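Local coordinates for protein squalene synthase HpnC (Alicyclobacillus acidocaldarius subsp. acidocaldarius, PDB 4HD1) that probably makes squalene or a related isoprenoid as a member of the squalene/phytoene synthase family, joining prenyl diphosphate units, at residues E27-V32 with S46-C51; R38-H43 with G145-L150; R176-G181 with D199-R204. One frame throughout, in Å; residues are numbered along the deposited sequence.

Contact 1 (E27-V32 with S46-C51); sequences ENFSVV and SVYAFC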
# COMPACT_ATOMS: atom_id res chain seq x y z
N GLU A 27 2.60 13.48 0.88
CA GLU A 27 2.09 14.79 0.46
C GLU A 27 0.57 14.90 0.54
O GLU A 27 0.05 15.98 0.79
CB GLU A 27 2.59 15.16 -0.95
CG GLU A 27 2.39 14.10 -2.03
CD GLU A 27 3.63 13.25 -2.25
OE1 GLU A 27 4.08 12.56 -1.31
OE2 GLU A 27 4.16 13.25 -3.39
N ASN A 28 -0.12 13.79 0.35
CA ASN A 28 -1.57 13.81 0.30
C ASN A 28 -2.27 13.32 1.56
O ASN A 28 -3.44 12.94 1.51
CB ASN A 28 -2.05 13.00 -0.91
CG ASN A 28 -1.89 13.76 -2.21
OD1 ASN A 28 -2.50 14.82 -2.40
ND2 ASN A 28 -1.08 13.23 -3.11
N PHE A 29 -1.56 13.35 2.69
CA PHE A 29 -2.09 12.71 3.89
C PHE A 29 -3.39 13.30 4.43
O PHE A 29 -4.19 12.58 5.03
CB PHE A 29 -1.04 12.60 5.00
CG PHE A 29 -1.36 11.53 6.00
CD1 PHE A 29 -1.89 11.86 7.24
CD2 PHE A 29 -1.19 10.19 5.68
CE1 PHE A 29 -2.21 10.87 8.16
CE2 PHE A 29 -1.50 9.20 6.59
CZ PHE A 29 -2.01 9.54 7.83
N SER A 30 -3.61 14.59 4.20
CA SER A 30 -4.87 15.22 4.59
C SER A 30 -6.09 14.58 3.93
O SER A 30 -7.17 14.57 4.51
CB SER A 30 -4.84 16.72 4.28
OG SER A 30 -4.14 17.42 5.28
N VAL A 31 -5.91 14.06 2.72
CA VAL A 31 -6.97 13.35 2.01
C VAL A 31 -7.10 11.94 2.57
O VAL A 31 -8.19 11.50 2.91
CB VAL A 31 -6.70 13.28 0.49
CG1 VAL A 31 -7.86 12.62 -0.24
CG2 VAL A 31 -6.45 14.66 -0.09
N VAL A 32 -5.96 11.25 2.68
CA VAL A 32 -5.89 9.88 3.21
C VAL A 32 -6.54 9.75 4.60
O VAL A 32 -7.03 8.68 4.97
CB VAL A 32 -4.42 9.35 3.22
CG1 VAL A 32 -4.28 8.03 3.96
CG2 VAL A 32 -3.89 9.21 1.80
N SER A 46 1.13 6.67 13.48
CA SER A 46 2.12 5.67 13.87
C SER A 46 2.27 4.54 12.84
O SER A 46 3.37 4.05 12.60
CB SER A 46 1.84 5.10 15.26
OG SER A 46 0.59 4.44 15.30
N VAL A 47 1.16 4.13 12.23
CA VAL A 47 1.20 3.09 11.20
C VAL A 47 1.90 3.62 9.95
O VAL A 47 2.74 2.93 9.36
CB VAL A 47 -0.20 2.54 10.88
CG1 VAL A 47 -0.16 1.68 9.63
CG2 VAL A 47 -0.72 1.74 12.06
N TYR A 48 1.57 4.85 9.56
CA TYR A 48 2.20 5.46 8.40
C TYR A 48 3.68 5.78 8.61
O TYR A 48 4.47 5.60 7.68
CB TYR A 48 1.39 6.65 7.89
CG TYR A 48 0.29 6.20 6.95
CD1 TYR A 48 0.52 6.10 5.58
CD2 TYR A 48 -0.96 5.83 7.44
CE1 TYR A 48 -0.48 5.67 4.72
CE2 TYR A 48 -1.98 5.41 6.58
CZ TYR A 48 -1.73 5.33 5.23
OH TYR A 48 -2.72 4.91 4.37
N ALA A 49 4.05 6.23 9.82
CA ALA A 49 5.48 6.40 10.14
C ALA A 49 6.20 5.06 10.00
O ALA A 49 7.29 5.01 9.45
CB ALA A 49 5.69 6.99 11.53
N PHE A 50 5.59 3.97 10.46
CA PHE A 50 6.16 2.65 10.25
C PHE A 50 6.40 2.34 8.76
O PHE A 50 7.47 1.85 8.40
CB PHE A 50 5.31 1.55 10.91
CG PHE A 50 5.73 0.16 10.51
CD1 PHE A 50 6.70 -0.53 11.25
CD2 PHE A 50 5.18 -0.46 9.39
CE1 PHE A 50 7.10 -1.80 10.88
CE2 PHE A 50 5.58 -1.73 9.01
CZ PHE A 50 6.54 -2.40 9.76
N CYS A 51 5.42 2.63 7.91
CA CYS A 51 5.55 2.40 6.46
C CYS A 51 6.63 3.29 5.83
O CYS A 51 7.36 2.84 4.96
CB CYS A 51 4.22 2.61 5.74
SG CYS A 51 2.90 1.50 6.25
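Phe-29 drives the edge of its ring into one face of Tyr-48, a T-shaped pair with the ring centroids 5.0 Å apart and the planes at 73°. The atom that does the touching is CE2 of Phe-29, which stands 3.4 Å above the tyrosine plane and off its middle; CE2 lies 3.5 Å from Tyr-48 CD2 and about as near to CG. CZ of Phe-29 follows along the same edge, farther off. Phe-29 reaches this place with CG anti to its backbone N (chi1 -159°), which throws the ring out from the short helix 29-32 toward helix 41-56. One turn on, Val-32 and Tyr-48 point at one another, CG1 of the valine coming obliquely to the phenol end, 3.5 Å from Tyr-48 OH and 3.9 Å from Tyr-48 CZ. Phe-29 thus lies over the face, offset toward CG and CD2, while a valine methyl touches the hydroxyl end, and the contact is apolar. Tyr-26 makes a further edge-to-face pair with Tyr-48. Around the pair, Thr-22 of helix 12-25 touches both side chains and Val-139 of helix 137-146 packs on Tyr-48, while Val-32 O accepts a hydrogen bond from Tyr-245 of helix 236-257.

Contact 2 (R38-H43 with G145-L150); sequences RHLRPH and GIFGCL
With CG anti to its carbonyl carbon (chi1 -66°) and CD1 anti to CA (chi2 179°), Leu-40 spreads its two methyls over neighbouring residues, Ile-146 and Phe-147. Its CD1 stands over one face of the Phe-147 ring, 3.9 Å from the centroid and 18° off the ring normal, a CH-pi contact displaced toward the CD1-CE1 side of the ring. Its CD2 turns instead to the last turn of helix 137-146, where it lies 3.7 Å from Ile-146 O and 4.0 Å from Ile-146 CG2. Both branches of the isoleucine reach His-43: Ile-146 CD1 packs 3.9 Å from His-43 CB, with CG2 nearly as close, and CD1 also approaches His-43 O. The backbones are nearest at this pair, the CA atoms of His-43 and Ile-146 being 6.9 Å apart. The histidine touches with its CB and backbone, while its ND1 is hydrogen-bonded to Thr-95 of helix 87-99. Just beyond Phe-147, Gly-148 takes positive phi in the Schellman motif that ends helix 137-146. No hydrogen bond crosses between the segments, so the start of one helix and the end of the other are held together here by methyl-on-ring and aliphatic packing, with the imidazole's polar bond directed to a third helix.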
# COMPACT_ATOMS: atom_id res chain seq x y z
N ARG A 38 -10.75 12.12 15.35
CA ARG A 38 -9.59 12.60 16.09
C ARG A 38 -8.97 11.54 16.98
O ARG A 38 -7.75 11.47 17.08
CB ARG A 38 -9.89 13.86 16.91
CG ARG A 38 -11.17 13.80 17.72
CD ARG A 38 -11.13 14.81 18.85
NE ARG A 38 -12.29 15.70 18.78
CZ ARG A 38 -12.34 16.81 18.05
NH1 ARG A 38 -11.29 17.18 17.31
NH2 ARG A 38 -13.43 17.56 18.05
N HIS A 39 -9.79 10.71 17.61
CA HIS A 39 -9.25 9.71 18.53
C HIS A 39 -8.58 8.56 17.82
O HIS A 39 -7.91 7.75 18.45
CB HIS A 39 -10.30 9.21 19.52
CG HIS A 39 -11.24 8.20 18.94
ND1 HIS A 39 -12.33 8.55 18.22
CD2 HIS A 39 -11.25 6.81 19.01
CE1 HIS A 39 -12.99 7.44 17.84
NE2 HIS A 39 -12.32 6.37 18.33
N LEU A 40 -8.74 8.49 16.50
CA LEU A 40 -8.08 7.44 15.71
C LEU A 40 -6.92 7.93 14.86
O LEU A 40 -6.06 7.13 14.48
CB LEU A 40 -9.08 6.66 14.84
CG LEU A 40 -10.13 5.81 15.57
CD1 LEU A 40 -11.07 5.13 14.55
CD2 LEU A 40 -9.51 4.79 16.53
N ARG A 41 -6.88 9.23 14.56
CA ARG A 41 -5.76 9.79 13.78
C ARG A 41 -4.35 9.41 14.29
O ARG A 41 -3.49 9.09 13.47
CB ARG A 41 -5.88 11.30 13.62
CG ARG A 41 -6.80 11.75 12.50
CD ARG A 41 -6.76 13.26 12.33
NE ARG A 41 -8.13 13.76 12.31
CZ ARG A 41 -8.65 14.59 13.21
NH1 ARG A 41 -7.90 15.07 14.20
NH2 ARG A 41 -9.92 14.96 13.10
N PRO A 42 -4.11 9.43 15.62
CA PRO A 42 -2.77 9.08 16.11
C PRO A 42 -2.30 7.70 15.64
O PRO A 42 -1.10 7.50 15.39
CB PRO A 42 -2.93 9.08 17.63
CG PRO A 42 -4.02 10.05 17.87
CD PRO A 42 -4.99 9.82 16.74
N HIS A 43 -3.24 6.77 15.50
CA HIS A 43 -2.91 5.43 15.04
C HIS A 43 -2.59 5.41 13.56
O HIS A 43 -1.77 4.60 13.11
CB HIS A 43 -4.02 4.46 15.41
CG HIS A 43 -4.39 4.52 16.87
ND1 HIS A 43 -3.51 4.21 17.85
CD2 HIS A 43 -5.58 4.88 17.51
CE1 HIS A 43 -4.10 4.37 19.05
NE2 HIS A 43 -5.37 4.78 18.84
N GLY A 145 -8.17 -2.78 11.23
CA GLY A 145 -7.76 -3.01 12.61
C GLY A 145 -7.94 -1.79 13.49
O GLY A 145 -8.45 -1.90 14.62
N ILE A 146 -7.55 -0.62 12.97
CA ILE A 146 -7.68 0.64 13.72
C ILE A 146 -9.14 0.94 14.04
O ILE A 146 -9.46 1.39 15.13
CB ILE A 146 -6.98 1.82 12.99
CG1 ILE A 146 -5.46 1.60 12.97
CG2 ILE A 146 -7.32 3.15 13.67
CD1 ILE A 146 -4.68 2.59 12.11
N PHE A 147 -10.03 0.64 13.09
CA PHE A 147 -11.47 0.87 13.24
C PHE A 147 -12.26 -0.25 13.93
O PHE A 147 -13.47 -0.16 14.04
CB PHE A 147 -12.10 1.13 11.86
CG PHE A 147 -11.98 2.55 11.39
CD1 PHE A 147 -12.97 3.49 11.71
CD2 PHE A 147 -10.87 2.97 10.64
CE1 PHE A 147 -12.87 4.80 11.28
CE2 PHE A 147 -10.77 4.28 10.21
CZ PHE A 147 -11.77 5.20 10.53
N GLY A 148 -11.57 -1.31 14.38
CA GLY A 148 -12.24 -2.48 14.97
C GLY A 148 -13.04 -3.32 13.98
O GLY A 148 -14.09 -3.87 14.31
N CYS A 149 -12.53 -3.43 12.75
CA CYS A 149 -13.24 -4.13 11.69
C CYS A 149 -12.44 -5.27 11.06
O CYS A 149 -12.76 -5.71 9.96
CB CYS A 149 -13.65 -3.14 10.59
SG CYS A 149 -14.88 -1.95 11.13
N LEU A 150 -11.42 -5.77 11.76
CA LEU A 150 -10.54 -6.77 11.16
C LEU A 150 -10.94 -8.23 11.44
O LEU A 150 -10.65 -8.79 12.50
CB LEU A 150 -9.07 -6.51 11.52
CG LEU A 150 -8.03 -7.39 10.80
CD1 LEU A 150 -8.16 -7.35 9.28
CD2 LEU A 150 -6.63 -7.00 11.24

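Contact 3 (R176-G181 with D199-R204); sequences RDLALG and DIRARR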
# COMPACT_ATOMS: atom_id res chain seq x y z
N ARG A 176 7.43 5.73 -15.41
CA ARG A 176 8.19 5.97 -14.19
C ARG A 176 8.96 4.72 -13.76
O ARG A 176 10.16 4.80 -13.47
CB ARG A 176 7.27 6.46 -13.06
CG ARG A 176 7.99 6.80 -11.76
CD ARG A 176 7.03 7.31 -10.70
NE ARG A 176 6.56 8.67 -10.99
CZ ARG A 176 5.64 9.32 -10.28
NH1 ARG A 176 5.07 8.75 -9.22
NH2 ARG A 176 5.28 10.55 -10.63
N ASP A 177 8.27 3.58 -13.75
CA ASP A 177 8.84 2.30 -13.31
C ASP A 177 9.94 1.81 -14.24
O ASP A 177 10.94 1.24 -13.79
CB ASP A 177 7.75 1.23 -13.18
CG ASP A 177 6.84 1.46 -11.98
OD1 ASP A 177 7.30 2.07 -10.98
OD2 ASP A 177 5.66 1.03 -12.02
N LEU A 178 9.75 2.03 -15.54
CA LEU A 178 10.73 1.63 -16.55
C LEU A 178 12.06 2.35 -16.31
O LEU A 178 13.11 1.71 -16.28
CB LEU A 178 10.21 1.93 -17.96
CG LEU A 178 11.08 1.47 -19.13
CD1 LEU A 178 11.09 -0.05 -19.26
CD2 LEU A 178 10.59 2.12 -20.42
N ALA A 179 11.98 3.66 -16.11
CA ALA A 179 13.14 4.50 -15.80
C ALA A 179 13.89 4.04 -14.55
O ALA A 179 15.06 4.36 -14.37
CB ALA A 179 12.72 5.96 -15.67
N LEU A 180 13.21 3.27 -13.70
CA LEU A 180 13.80 2.77 -12.46
C LEU A 180 14.29 1.31 -12.57
O LEU A 180 14.84 0.77 -11.62
CB LEU A 180 12.83 2.95 -11.28
CG LEU A 180 12.43 4.40 -10.93
CD1 LEU A 180 11.30 4.45 -9.91
CD2 LEU A 180 13.64 5.21 -10.47
N GLY A 181 14.10 0.71 -13.74
CA GLY A 181 14.58 -0.65 -14.02
C GLY A 181 13.57 -1.77 -13.80
O GLY A 181 13.95 -2.95 -13.80
N ASP A 199 8.70 -4.44 -26.10
CA ASP A 199 7.77 -3.37 -26.49
C ASP A 199 7.70 -2.30 -25.40
O ASP A 199 7.73 -1.10 -25.70
CB ASP A 199 6.37 -3.93 -26.76
CG ASP A 199 6.30 -4.77 -28.02
OD1 ASP A 199 6.87 -4.36 -29.06
OD2 ASP A 199 5.65 -5.84 -27.97
N ILE A 200 7.62 -2.75 -24.15
CA ILE A 200 7.55 -1.85 -22.99
C ILE A 200 8.86 -1.08 -22.84
O ILE A 200 8.85 0.14 -22.61
CB ILE A 200 7.23 -2.63 -21.68
CG1 ILE A 200 5.90 -3.41 -21.79
CG2 ILE A 200 7.24 -1.71 -20.46
CD1 ILE A 200 4.67 -2.56 -22.05
N ARG A 201 9.98 -1.78 -22.99
CA ARG A 201 11.31 -1.16 -22.91
C ARG A 201 11.49 -0.12 -24.02
O ARG A 201 12.00 0.98 -23.78
CB ARG A 201 12.42 -2.23 -22.96
CG ARG A 201 12.41 -3.19 -21.75
CD ARG A 201 13.57 -4.18 -21.79
NE ARG A 201 13.55 -5.06 -20.61
CZ ARG A 201 13.16 -6.34 -20.61
NH1 ARG A 201 12.76 -6.93 -21.74
NH2 ARG A 201 13.18 -7.04 -19.47
N ALA A 202 11.04 -0.46 -25.24
CA ALA A 202 11.10 0.46 -26.38
C ALA A 202 9.89 1.39 -26.44
O ALA A 202 9.60 2.00 -27.48
CB ALA A 202 11.23 -0.33 -27.68
N ARG A 203 9.17 1.50 -25.32
CA ARG A 203 8.04 2.43 -25.15
C ARG A 203 7.07 2.45 -26.33
O ARG A 203 6.53 3.52 -26.70
CB ARG A 203 8.55 3.84 -24.80
CG ARG A 203 9.43 3.88 -23.55
CD ARG A 203 10.07 5.24 -23.30
NE ARG A 203 9.14 6.18 -22.68
CZ ARG A 203 8.58 7.21 -23.31
NH1 ARG A 203 8.84 7.43 -24.60
NH2 ARG A 203 7.75 8.01 -22.67
N ARG A 204 6.86 1.26 -26.93
CA ARG A 204 5.98 1.10 -28.08
C ARG A 204 4.60 0.65 -27.64
O ARG A 204 4.45 -0.43 -27.06
CB ARG A 204 6.54 0.07 -29.06
CG ARG A 204 7.68 0.56 -29.93
CD ARG A 204 8.01 -0.49 -30.98
NE ARG A 204 8.41 -1.76 -30.37
CZ ARG A 204 9.65 -2.23 -30.35
NH1 ARG A 204 10.63 -1.56 -30.94
NH2 ARG A 204 9.91 -3.39 -29.77
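Two helix ends meet here, each closed by a Schellman motif, with the backbones nearest at Leu-178 and Arg-201, whose CA atoms are 7.0 Å apart. Helix 174-179 ends at Gly-181, which has positive phi and whose N bonds back to Leu-178 O; helix 197-201 ends with Arg-203 as the C-prime residue, also at positive phi, where Arg-204 N reaches Asp-199 O and Arg-203 N reaches Ile-200 O. The link between the two is one leucine laid against the other helix end. Leu-178 holds CG anti to its backbone N (chi1 -175°), and both of its methyls face the second segment. CD2 sits 3.4 Å from Ile-200 O, the same carbonyl that takes the Arg-203 backbone bond, and 3.8 Å from Arg-203 CG. Leu-178 CD1 lies 3.8 Å from Arg-201 CA. More loosely, Leu-178 CD1 is 4.4 Å from Ile-200 CG2. The methyls therefore rest largely on backbone and on the aliphatic part of an arginine. Arg-203 crosses the leucine obliquely, touching it near the base of the side chain; farther out the chain bends at chi3, and its NH2 makes a salt bridge with Asp-175, just before the segment of Leu-178. That bridge adds a charged tie to the apolar one. Within the second segment, Arg-204 folds back over the turn, with Ala-202 CB under one guanidinium face, toward the rim. Asp-199 OD2 is bonded to the backbone N of Thr-196, just ahead of the same helix. Arg-204 grips the other carboxylate oxygen side-on, Asp-199 OD1 lying 7° out of the guanidinium plane: NE points to the anti lone pair of OD1, while Arg-204 NH2 meets it on the anti side too, 3.3 Å from Asp-199 OD1 and tilted 35° out of the carboxylate plane.

How the contacts relate
Contacts 1 and 2 share helix 41-56 and adjoin each other, Val-47 CG2 lying 4.1 Å from Ile-146 CD1; their segments alternate along the chain. Their centres are about 13 Å apart, and contact 1 lies nearer the centre of the chain, at about 11 Å against about 17 Å, though both are partly buried. Contact 3 stands apart near the surface, its centre about 39 Å from that of contact 2 and on the opposite side of the chain's centre, and it joins different helices. All three meet across their segments through apolar groups, but aromatic rings take part in the first two, whereas contact 3 rests on a single leucine bordered by exposed arginines, one of them salt-bridged to Asp-175.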